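Local atomic coordinates of cytochrome P450 268A2 Cyp268A2 (Mycobacterium marinum, PDB entry 6BLD), a protein that is a member of the cytochrome P450 family of haem-thiolate proteins and carries an iron protoporphyrin IX cofactor. Residues 76-88 with 98-110. Numbering follows the deposited sequence.
With HEM (protoporphyrin IX containing Fe), chain B; DXJ ((3E,5E)-6,10-dimethylundeca-3,5,9-trien-2-one), chain C.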
ATOM      1  N   THR A  76     -16.063  -5.368  10.118  1.00 18.82           N
ATOM      2  CA  THR A  76     -17.516  -5.316   9.956  1.00 19.45           C
ATOM      3  C   THR A  76     -17.876  -4.890   8.530  1.00 19.75           C
ATOM      4  O   THR A  76     -18.535  -3.880   8.289  1.00 20.06           O
ATOM      5  CB  THR A  76     -18.131  -4.383  10.993  1.00 19.79           C
ATOM      6  OG1 THR A  76     -17.428  -4.519  12.236  1.00 20.02           O
ATOM      7  CG2 THR A  76     -19.600  -4.716  11.215  1.00 20.34           C
ATOM      8  N   ASN A  77     -17.417  -5.701   7.571  1.00 19.76           N
ATOM      9  CA  ASN A  77     -17.633  -5.397   6.160  1.00 20.20           C
ATOM     10  C   ASN A  77     -19.099  -5.492   5.758  1.00 21.62           C
ATOM     11  O   ASN A  77     -19.483  -4.922   4.732  1.00 21.88           O
ATOM     12  CB  ASN A  77     -16.793  -6.328   5.282  1.00 19.52           C
ATOM     13  CG  ASN A  77     -17.180  -7.785   5.440  1.00 20.50           C
ATOM     14  OD1 ASN A  77     -16.807  -8.435   6.415  1.00 20.98           O
ATOM     15  ND2 ASN A  77     -17.931  -8.305   4.477  1.00 21.21           N
ATOM     16  N   GLU A  78     -19.924  -6.202   6.532  1.00 22.70           N
ATOM     17  CA  GLU A  78     -21.354  -6.240   6.248  1.00 23.30           C
ATOM     18  C   GLU A  78     -22.016  -4.887   6.475  1.00 21.62           C
ATOM     19  O   GLU A  78     -23.095  -4.637   5.928  1.00 21.68           O
ATOM     20  CB  GLU A  78     -22.034  -7.310   7.103  1.00 25.80           C
ATOM     21  CG  GLU A  78     -22.138  -6.955   8.579  1.00 27.93           C
ATOM     22  CD  GLU A  78     -21.116  -7.686   9.429  1.00 29.47           C
ATOM     23  OE1 GLU A  78     -21.485  -8.154  10.528  1.00 30.97           O
ATOM     24  OE2 GLU A  78     -19.947  -7.791   9.002  1.00 29.57           O
ATOM     25  N   VAL A  79     -21.396  -4.017   7.264  1.00 20.42           N
ATOM     26  CA  VAL A  79     -21.871  -2.655   7.471  1.00 20.15           C
ATOM     27  C   VAL A  79     -21.075  -1.660   6.637  1.00 19.33           C
ATOM     28  O   VAL A  79     -21.647  -0.814   5.950  1.00 19.94           O
ATOM     29  CB  VAL A  79     -21.818  -2.295   8.973  1.00 20.62           C
ATOM     30  CG1 VAL A  79     -21.930  -0.790   9.168  1.00 20.67           C
ATOM     31  CG2 VAL A  79     -22.914  -3.026   9.736  1.00 21.66           C
ATOM     32  N   PHE A  80     -19.748  -1.756   6.674  1.00 18.41           N
ATOM     33  CA  PHE A  80     -18.864  -0.833   5.965  1.00 17.12           C
ATOM     34  C   PHE A  80     -18.414  -1.503   4.670  1.00 16.55           C
ATOM     35  O   PHE A  80     -17.506  -2.339   4.669  1.00 16.53           O
ATOM     36  CB  PHE A  80     -17.686  -0.439   6.849  1.00 16.09           C
ATOM     37  CG  PHE A  80     -18.098   0.190   8.149  1.00 16.27           C
ATOM     38  CD1 PHE A  80     -18.466   1.525   8.200  1.00 16.42           C
ATOM     39  CD2 PHE A  80     -18.135  -0.556   9.314  1.00 16.36           C
ATOM     40  CE1 PHE A  80     -18.853   2.106   9.394  1.00 16.56           C
ATOM     41  CE2 PHE A  80     -18.520   0.019  10.510  1.00 16.66           C
ATOM     42  CZ  PHE A  80     -18.880   1.352  10.550  1.00 16.71           C
ATOM     43  N   LEU A  81     -19.047  -1.119   3.566  1.00 16.03           N
ATOM     44  CA  LEU A  81     -18.855  -1.776   2.284  1.00 15.88           C
ATOM     45  C   LEU A  81     -17.652  -1.214   1.538  1.00 15.50           C
ATOM     46  O   LEU A  81     -17.271  -0.053   1.709  1.00 15.62           O
ATOM     47  CB  LEU A  81     -20.100  -1.624   1.410  1.00 16.27           C
ATOM     48  CG  LEU A  81     -21.453  -1.895   2.063  1.00 16.94           C
ATOM     49  CD1 LEU A  81     -22.568  -1.553   1.088  1.00 17.32           C
ATOM     50  CD2 LEU A  81     -21.546  -3.343   2.506  1.00 17.62           C
ATOM     51  N   SER A  82     -17.063  -2.059   0.694  1.00 15.32           N
ATOM     52  CA  SER A  82     -16.008  -1.654  -0.221  1.00 14.96           C
ATOM     53  C   SER A  82     -16.500  -1.493  -1.654  1.00 15.25           C
ATOM     54  O   SER A  82     -15.783  -0.914  -2.477  1.00 15.23           O
ATOM     55  CB  SER A  82     -14.859  -2.673  -0.193  1.00 14.54           C
ATOM     56  OG  SER A  82     -14.168  -2.638   1.044  1.00 14.75           O
ATOM     57  N   GLY A  83     -17.702  -1.979  -1.965  1.00 15.98           N
ATOM     58  CA  GLY A  83     -18.224  -1.976  -3.318  1.00 16.78           C
ATOM     59  C   GLY A  83     -18.638  -0.626  -3.858  1.00 17.36           C
ATOM     60  O   GLY A  83     -19.037  -0.543  -5.024  1.00 17.91           O
ATOM     61  N   ASN A  84     -18.565   0.434  -3.053  1.00 17.62           N
ATOM     62  CA  ASN A  84     -18.861   1.786  -3.507  1.00 18.70           C
ATOM     63  C   ASN A  84     -17.606   2.654  -3.543  1.00 17.91           C
ATOM     64  O   ASN A  84     -17.688   3.880  -3.440  1.00 18.07           O
ATOM     65  CB  ASN A  84     -19.929   2.428  -2.623  1.00 19.83           C
ATOM     66  CG  ASN A  84     -21.198   1.603  -2.546  1.00 21.81           C
ATOM     67  OD1 ASN A  84     -21.563   1.104  -1.482  1.00 22.86           O
ATOM     68  ND2 ASN A  84     -21.877   1.454  -3.678  1.00 22.46           N
ATOM     69  N   GLY A  85     -16.448   2.033  -3.687  1.00 17.89           N
ATOM     70  CA  GLY A  85     -15.188   2.748  -3.699  1.00 17.70           C
ATOM     71  C   GLY A  85     -14.458   2.636  -2.373  1.00 12.88           C
ATOM     72  O   GLY A  85     -15.065   2.589  -1.297  1.00 13.00           O
ATOM     73  N   VAL A  86     -13.126   2.592  -2.450  1.00 12.61           N
ATOM     74  CA  VAL A  86     -12.282   2.449  -1.269  1.00 13.35           C
ATOM     75  C   VAL A  86     -11.236   3.545  -1.150  1.00 13.09           C
ATOM     76  O   VAL A  86     -10.517   3.589  -0.151  1.00 12.18           O
ATOM     77  CB  VAL A  86     -11.601   1.063  -1.231  1.00 13.52           C
ATOM     78  CG1 VAL A  86     -12.643  -0.037  -1.152  1.00 12.70           C
ATOM     79  CG2 VAL A  86     -10.701   0.876  -2.445  1.00 12.35           C
ATOM     80  N   LEU A  87     -11.129   4.441  -2.128  1.00 12.85           N
ATOM     81  CA  LEU A  87     -10.113   5.484  -2.100  1.00 12.91           C
ATOM     82  C   LEU A  87     -10.605   6.702  -1.327  1.00 13.48           C
ATOM     83  O   LEU A  87     -11.787   7.055  -1.377  1.00 14.20           O
ATOM     84  CB  LEU A  87      -9.716   5.883  -3.522  1.00 13.04           C
ATOM     85  CG  LEU A  87      -8.886   4.846  -4.287  1.00 13.22           C
ATOM     86  CD1 LEU A  87      -8.235   5.464  -5.517  1.00 13.02           C
ATOM     87  CD2 LEU A  87      -7.836   4.210  -3.385  1.00 13.46           C
ATOM     88  N   PHE A  88      -9.678   7.337  -0.604  1.00 13.69           N
ATOM     89  CA  PHE A  88      -9.995   8.525   0.184  1.00 14.57           C
ATOM     90  C   PHE A  88     -10.437   9.674  -0.716  1.00 15.22           C
ATOM     91  O   PHE A  88     -11.527  10.235  -0.547  1.00 15.55           O
ATOM     92  CB  PHE A  88      -8.768   8.916   1.017  1.00 14.94           C
ATOM     93  CG  PHE A  88      -8.975  10.108   1.916  1.00 15.83           C
ATOM     94  CD1 PHE A  88     -10.234  10.446   2.384  1.00 16.36           C
ATOM     95  CD2 PHE A  88      -7.892  10.882   2.307  1.00 16.15           C
ATOM     96  CE1 PHE A  88     -10.411  11.540   3.211  1.00 16.74           C
ATOM     97  CE2 PHE A  88      -8.062  11.974   3.136  1.00 16.58           C
ATOM     98  CZ  PHE A  88      -9.323  12.304   3.589  1.00 16.89           C
ATOM     99  N   ALA A  98     -10.865   0.710 -13.963  1.00 14.95           N
ATOM    100  CA  ALA A  98      -9.744   0.093 -14.658  1.00 16.18           C
ATOM    101  C   ALA A  98      -8.592  -0.272 -13.730  1.00 15.64           C
ATOM    102  O   ALA A  98      -7.536  -0.695 -14.212  1.00 16.17           O
ATOM    103  CB  ALA A  98      -9.243   1.020 -15.769  1.00 16.21           C
ATOM    104  N   SER A  99      -8.771  -0.137 -12.411  1.00 14.36           N
ATOM    105  CA  SER A  99      -7.665  -0.342 -11.479  1.00 15.05           C
ATOM    106  C   SER A  99      -8.038  -1.036 -10.174  1.00 14.80           C
ATOM    107  O   SER A  99      -7.167  -1.680  -9.582  1.00 14.26           O
ATOM    108  CB  SER A  99      -7.008   1.004 -11.142  1.00 15.23           C
ATOM    109  OG  SER A  99      -7.922   1.861 -10.482  1.00 15.06           O
ATOM    110  N   GLN A 100      -9.283  -0.942  -9.699  1.00 14.36           N
ATOM    111  CA  GLN A 100      -9.588  -1.373  -8.337  1.00 13.71           C
ATOM    112  C   GLN A 100      -9.744  -2.887  -8.228  1.00 14.15           C
ATOM    113  O   GLN A 100      -9.272  -3.488  -7.256  1.00 14.30           O
ATOM    114  CB  GLN A 100     -10.851  -0.670  -7.837  1.00 13.67           C
ATOM    115  CG  GLN A 100     -10.729   0.848  -7.750  1.00 13.82           C
ATOM    116  CD  GLN A 100      -9.587   1.300  -6.857  1.00 14.21           C
ATOM    117  OE1 GLN A 100      -9.726   1.362  -5.635  1.00 14.49           O
ATOM    118  NE2 GLN A 100      -8.449   1.619  -7.465  1.00 14.40           N
ATOM    119  N   SER A 101     -10.404  -3.510  -9.198  1.00 14.44           N
ATOM    120  CA  SER A 101     -10.638  -4.969  -9.227  1.00 14.68           C
ATOM    121  C   SER A 101     -11.400  -5.347  -7.951  1.00 14.97           C
ATOM    122  O   SER A 101     -12.286  -4.596  -7.516  1.00 15.46           O
ATOM    123  CB  SER A 101      -9.326  -5.696  -9.432  1.00 14.90           C
ATOM    124  OG  SER A 101      -9.526  -7.096  -9.507  1.00 15.32           O
ATOM    125  N   PHE A 102     -11.092  -6.483  -7.324  1.00 15.09           N
ATOM    126  CA  PHE A 102     -11.858  -6.918  -6.162  1.00 15.54           C
ATOM    127  C   PHE A 102     -11.495  -6.168  -4.887  1.00 14.96           C
ATOM    128  O   PHE A 102     -12.106  -6.429  -3.845  1.00 14.30           O
ATOM    129  CB  PHE A 102     -11.702  -8.431  -5.944  1.00 16.13           C
ATOM    130  CG  PHE A 102     -10.286  -8.882  -5.710  1.00 16.57           C
ATOM    131  CD1 PHE A 102      -9.700  -8.770  -4.458  1.00 16.11           C
ATOM    132  CD2 PHE A 102      -9.550  -9.448  -6.737  1.00 17.30           C
ATOM    133  CE1 PHE A 102      -8.404  -9.192  -4.242  1.00 16.39           C
ATOM    134  CE2 PHE A 102      -8.253  -9.876  -6.525  1.00 17.59           C
ATOM    135  CZ  PHE A 102      -7.678  -9.747  -5.276  1.00 17.17           C
ATOM    136  N   LEU A 103     -10.524  -5.253  -4.933  1.00 14.67           N
ATOM    137  CA  LEU A 103     -10.267  -4.409  -3.770  1.00 14.09           C
ATOM    138  C   LEU A 103     -11.492  -3.566  -3.433  1.00 13.94           C
ATOM    139  O   LEU A 103     -11.851  -3.416  -2.259  1.00 13.64           O
ATOM    140  CB  LEU A 103      -9.050  -3.519  -4.020  1.00 13.49           C
ATOM    141  CG  LEU A 103      -8.743  -2.479  -2.939  1.00 12.86           C
ATOM    142  CD1 LEU A 103      -8.125  -3.143  -1.718  1.00 12.72           C
ATOM    143  CD2 LEU A 103      -7.826  -1.394  -3.482  1.00 12.49           C
ATOM    144  N   ALA A 104     -12.151  -3.021  -4.448  1.00 13.85           N
ATOM    145  CA  ALA A 104     -13.378  -2.243  -4.274  1.00 14.77           C
ATOM    146  C   ALA A 104     -14.608  -3.088  -4.575  1.00 15.74           C
ATOM    147  O   ALA A 104     -15.499  -2.687  -5.324  1.00 16.11           O
ATOM    148  CB  ALA A 104     -13.341  -0.998  -5.150  1.00 14.49           C
ATOM    149  N   MET A 105     -14.661  -4.283  -3.989  1.00 16.37           N
ATOM    150  CA  MET A 105     -15.759  -5.209  -4.207  1.00 17.60           C
ATOM    151  C   MET A 105     -16.149  -5.855  -2.887  1.00 17.05           C
ATOM    152  O   MET A 105     -15.311  -6.056  -2.004  1.00 16.78           O
ATOM    153  CB  MET A 105     -15.393  -6.301  -5.222  1.00 19.50           C
ATOM    154  CG  MET A 105     -15.354  -5.834  -6.667  1.00 21.11           C
ATOM    155  SD  MET A 105     -15.126  -7.213  -7.807  1.00 23.44           S
ATOM    156  CE  MET A 105     -14.707  -6.342  -9.316  1.00 23.40           C
ATOM    157  N   ASP A 106     -17.426  -6.177  -2.765  1.00 17.27           N
ATOM    158  CA  ASP A 106     -17.959  -6.884  -1.616  1.00 17.61           C
ATOM    159  C   ASP A 106     -18.275  -8.326  -1.987  1.00 18.26           C
ATOM    160  O   ASP A 106     -18.358  -8.667  -3.172  1.00 18.15           O
ATOM    161  CB  ASP A 106     -19.229  -6.192  -1.101  1.00 18.12           C
ATOM    162  CG  ASP A 106     -18.957  -4.804  -0.555  1.00 18.21           C
ATOM    163  OD1 ASP A 106     -18.088  -4.673   0.334  1.00 18.41           O
ATOM    164  OD2 ASP A 106     -19.610  -3.846  -1.015  1.00 18.43           O
ATOM    165  N   PRO A 107     -18.429  -9.209  -1.002  1.00 18.99           N
ATOM    166  CA  PRO A 107     -18.941 -10.542  -1.301  1.00 20.17           C
ATOM    167  C   PRO A 107     -20.311 -10.446  -1.940  1.00 21.03           C
ATOM    168  O   PRO A 107     -21.071  -9.494  -1.679  1.00 20.56           O
ATOM    169  CB  PRO A 107     -19.006 -11.213   0.078  1.00 20.46           C
ATOM    170  CG  PRO A 107     -17.985 -10.497   0.889  1.00 19.41           C
ATOM    171  CD  PRO A 107     -18.013  -9.078   0.407  1.00 18.64           C
ATOM    172  N   PRO A 108     -20.679 -11.420  -2.787  1.00 22.53           N
ATOM    173  CA  PRO A 108     -19.917 -12.633  -3.101  1.00 23.02           C
ATOM    174  C   PRO A 108     -18.869 -12.477  -4.208  1.00 22.79           C
ATOM    175  O   PRO A 108     -18.005 -13.344  -4.330  1.00 22.64           O
ATOM    176  CB  PRO A 108     -21.009 -13.605  -3.544  1.00 24.55           C
ATOM    177  CG  PRO A 108     -22.023 -12.730  -4.198  1.00 24.72           C
ATOM    178  CD  PRO A 108     -21.994 -11.412  -3.454  1.00 23.72           C
ATOM    179  N   ARG A 109     -18.939 -11.399  -4.994  1.00 22.78           N
ATOM    180  CA  ARG A 109     -18.030 -11.266  -6.130  1.00 23.10           C
ATOM    181  C   ARG A 109     -16.580 -11.146  -5.675  1.00 21.47           C
ATOM    182  O   ARG A 109     -15.673 -11.677  -6.328  1.00 21.75           O
ATOM    183  CB  ARG A 109     -18.425 -10.065  -6.992  1.00 24.51           C
ATOM    184  CG  ARG A 109     -17.554  -9.892  -8.230  1.00 26.47           C
ATOM    185  CD  ARG A 109     -18.360  -9.419  -9.430  1.00 28.71           C
ATOM    186  NE  ARG A 109     -17.568  -9.448 -10.657  1.00 30.50           N
ATOM    187  CZ  ARG A 109     -17.575 -10.450 -11.531  1.00 32.38           C
ATOM    188  NH1 ARG A 109     -18.339 -11.514 -11.318  1.00 33.60           N
ATOM    189  NH2 ARG A 109     -16.819 -10.390 -12.619  1.00 32.63           N
ATOM    190  N   HIS A 110     -16.339 -10.457  -4.556  1.00 20.09           N
ATOM    191  CA  HIS A 110     -14.980 -10.385  -4.024  1.00 19.23           C
ATOM    192  C   HIS A 110     -14.461 -11.768  -3.657  1.00 19.43           C
ATOM    193  O   HIS A 110     -13.287 -12.080  -3.883  1.00 19.04           O
ATOM    194  CB  HIS A 110     -14.930  -9.461  -2.808  1.00 18.69           C
ATOM    195  CG  HIS A 110     -13.663  -9.581  -2.018  1.00 18.49           C
ATOM    196  ND1 HIS A 110     -13.524 -10.454  -0.960  1.00 18.99           N
ATOM    197  CD2 HIS A 110     -12.471  -8.949  -2.142  1.00 18.12           C
ATOM    198  CE1 HIS A 110     -12.304 -10.352  -0.465  1.00 18.75           C
ATOM    199  NE2 HIS A 110     -11.646  -9.444  -1.162  1.00 18.05           N
TER
HETATM  200  CHA HEM B 501      -4.789  -5.295   0.175  1.00 15.32           C
HETATM  201  CHB HEM B 501      -1.595  -7.285  -2.893  1.00 17.85           C
HETATM  202  CHC HEM B 501       2.060  -5.732  -0.096  1.00 18.15           C
HETATM  203  CHD HEM B 501      -1.126  -3.050   2.417  1.00 16.18           C
HETATM  204  C1A HEM B 501      -4.250  -5.978  -0.895  1.00 15.96           C
HETATM  205  C2A HEM B 501      -4.988  -6.626  -1.962  1.00 15.91           C
HETATM  206  C3A HEM B 501      -4.109  -7.175  -2.804  1.00 16.82           C
HETATM  207  C4A HEM B 501      -2.777  -6.893  -2.308  1.00 17.04           C
HETATM  208  CMA HEM B 501      -4.452  -7.969  -4.083  1.00 16.78           C
HETATM  209  CAA HEM B 501      -6.525  -6.681  -2.091  1.00 15.36           C
HETATM  210  CBA HEM B 501      -7.045  -7.816  -1.214  1.00 14.90           C
HETATM  211  CGA HEM B 501      -8.550  -7.785  -1.165  1.00 14.65           C
HETATM  212  O1A HEM B 501      -9.160  -8.821  -0.793  1.00 14.60           O
HETATM  213  O2A HEM B 501      -9.143  -6.728  -1.506  1.00 14.41           O
HETATM  214  C1B HEM B 501      -0.333  -7.097  -2.374  1.00 18.06           C
HETATM  215  C2B HEM B 501       0.884  -7.694  -2.877  1.00 18.76           C
HETATM  216  C3B HEM B 501       1.901  -7.285  -2.121  1.00 19.08           C
HETATM  217  C4B HEM B 501       1.370  -6.394  -1.095  1.00 18.16           C
HETATM  218  CMB HEM B 501       0.996  -8.653  -4.082  1.00 18.98           C
HETATM  219  CAB HEM B 501       3.359  -7.732  -2.379  1.00 20.16           C
HETATM  220  CBB HEM B 501       4.368  -7.424  -1.564  1.00 20.97           C
HETATM  221  C1C HEM B 501       1.515  -4.870   0.838  1.00 17.57           C
HETATM  222  C2C HEM B 501       2.232  -4.186   1.899  1.00 17.80           C
HETATM  223  C3C HEM B 501       1.343  -3.440   2.583  1.00 17.49           C
HETATM  224  C4C HEM B 501       0.042  -3.642   1.988  1.00 16.79           C
HETATM  225  CMC HEM B 501       3.756  -4.322   2.129  1.00 17.95           C
HETATM  226  CAC HEM B 501       1.540  -2.521   3.811  1.00 17.88           C
HETATM  227  CBC HEM B 501       2.659  -2.485   4.540  1.00 19.27           C
HETATM  228  C1D HEM B 501      -2.399  -3.427   2.052  1.00 15.61           C
HETATM  229  C2D HEM B 501      -3.636  -2.916   2.602  1.00 14.45           C
HETATM  230  C3D HEM B 501      -4.651  -3.531   1.984  1.00 14.23           C
HETATM  231  C4D HEM B 501      -4.090  -4.460   1.020  1.00 15.10           C
HETATM  232  CMD HEM B 501      -3.744  -1.842   3.707  1.00 13.82           C
HETATM  233  CAD HEM B 501      -6.156  -3.304   2.253  1.00 13.19           C
HETATM  234  CBD HEM B 501      -6.558  -4.059   3.517  1.00 13.27           C
HETATM  235  CGD HEM B 501      -8.009  -3.820   3.849  1.00 14.07           C
HETATM  236  O1D HEM B 501      -8.474  -4.335   4.899  1.00 15.33           O
HETATM  237  O2D HEM B 501      -8.700  -3.115   3.070  1.00 12.84           O
HETATM  238  NA  HEM B 501      -2.901  -6.162  -1.141  1.00 17.15           N
HETATM  239  NB  HEM B 501       0.001  -6.311  -1.287  1.00 18.41           N
HETATM  240  NC  HEM B 501       0.183  -4.514   0.926  1.00 17.67           N
HETATM  241  ND  HEM B 501      -2.714  -4.366   1.092  1.00 16.35           N
HETATM  242 FE   HEM B 501      -1.369  -5.516   0.057  1.00 17.15          FE
HETATM  243  C10 DXJ C 502      -5.103   2.817  -8.162  1.00 13.73           C
HETATM  244  C13 DXJ C 502      -5.391   6.224  -9.886  1.00 14.75           C
HETATM  245  C01 DXJ C 502      -3.187  -1.833  -1.228  1.00 13.92           C
HETATM  246  C02 DXJ C 502      -3.042  -0.953  -2.466  1.00 13.73           C
HETATM  247  C03 DXJ C 502      -3.870  -1.111  -3.479  1.00 13.46           C
HETATM  248  C04 DXJ C 502      -1.942   0.106  -2.523  1.00 14.43           C
HETATM  249  C05 DXJ C 502      -3.749  -0.242  -4.730  1.00 13.21           C
HETATM  250  C06 DXJ C 502      -5.093   0.334  -5.167  1.00 13.17           C
HETATM  251  C07 DXJ C 502      -5.064   0.918  -6.579  1.00 13.74           C
HETATM  252  C08 DXJ C 502      -5.129   2.222  -6.755  1.00 13.44           C
HETATM  253  C09 DXJ C 502      -4.968  -0.015  -7.783  1.00 13.91           C
HETATM  254  C11 DXJ C 502      -5.416   4.085  -8.336  1.00 13.75           C
HETATM  255  C12 DXJ C 502      -5.401   4.706  -9.731  1.00 14.62           C
HETATM  256  O14 DXJ C 502      -5.398   4.010 -10.691  1.00 15.04           O
HETATM  257  O   HOH W   1     -19.382  -6.158   2.567  1.00 17.36           O
HETATM  258  O   HOH W   2     -11.577  -3.020   0.432  1.00 13.04           O
HETATM  259  O   HOH W   3     -16.519  -0.049  -6.425  1.00 38.10           O
HETATM  260  O   HOH W   4     -12.039   2.433  -5.075  1.00 12.66           O
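Asp106 reaches across to Ser82 and Gly83 and takes both of their backbone N-H groups with its carboxylate. Its CG stands anti to its own carbonyl carbon (chi1 -65°), which carries the two oxygens over to the start of the type I turn that runs from Ser82 to Gly85. OD1 accepts from Ser82 N at 2.8 Å on its syn side, in a nearly straight bond (167°). OD2 accepts from Gly83 N, also at 2.8 Å, but this N-H comes from well above the carboxylate plane and the bond is bent; the CB of Leu81 packs 3.3 Å from the same oxygen. Two N-H donors would probably favour the charged form of the carboxylate. Gly83 CA then directs a C-H at Ala104 O.

In this P450 fold, strand 80-81 is an outer strand of the mixed sheet, and the contact joins the loop after it to the loop that runs into helix 109-117 beside the haem propionate. Phe102, Leu103 and His110 belong to the haem pocket, and His110 NE2 donates to propionate oxygen O1A in a straight bond. Ser99, Gln100 and Leu103 line the pocket of (3E,5E)-6,10-dimethylundeca-3,5,9-trien-2-one.

Along Leu103, CB sits 4.1 Å from haem O2A, CG meets Val86 CG2 at 3.9 Å, and CD1 lies by the same propionate oxygen and haem CAA. CD2 packs 3.8 Å from Val86 CG2 and also touches ligand C06, 3.6 Å away. Val86 CG1 lies against Leu103 O and Ala104. Gln100, bent at chi2 (-57°), sends OE1 towards Val86 CG2 and Leu87 CG; NE2 donates to Ser99 OG, which lies in the amide plane, and packs against C08 of the ligand. One water links OE1 to Val86 N; another joins Ser82 OG to Leu103 O.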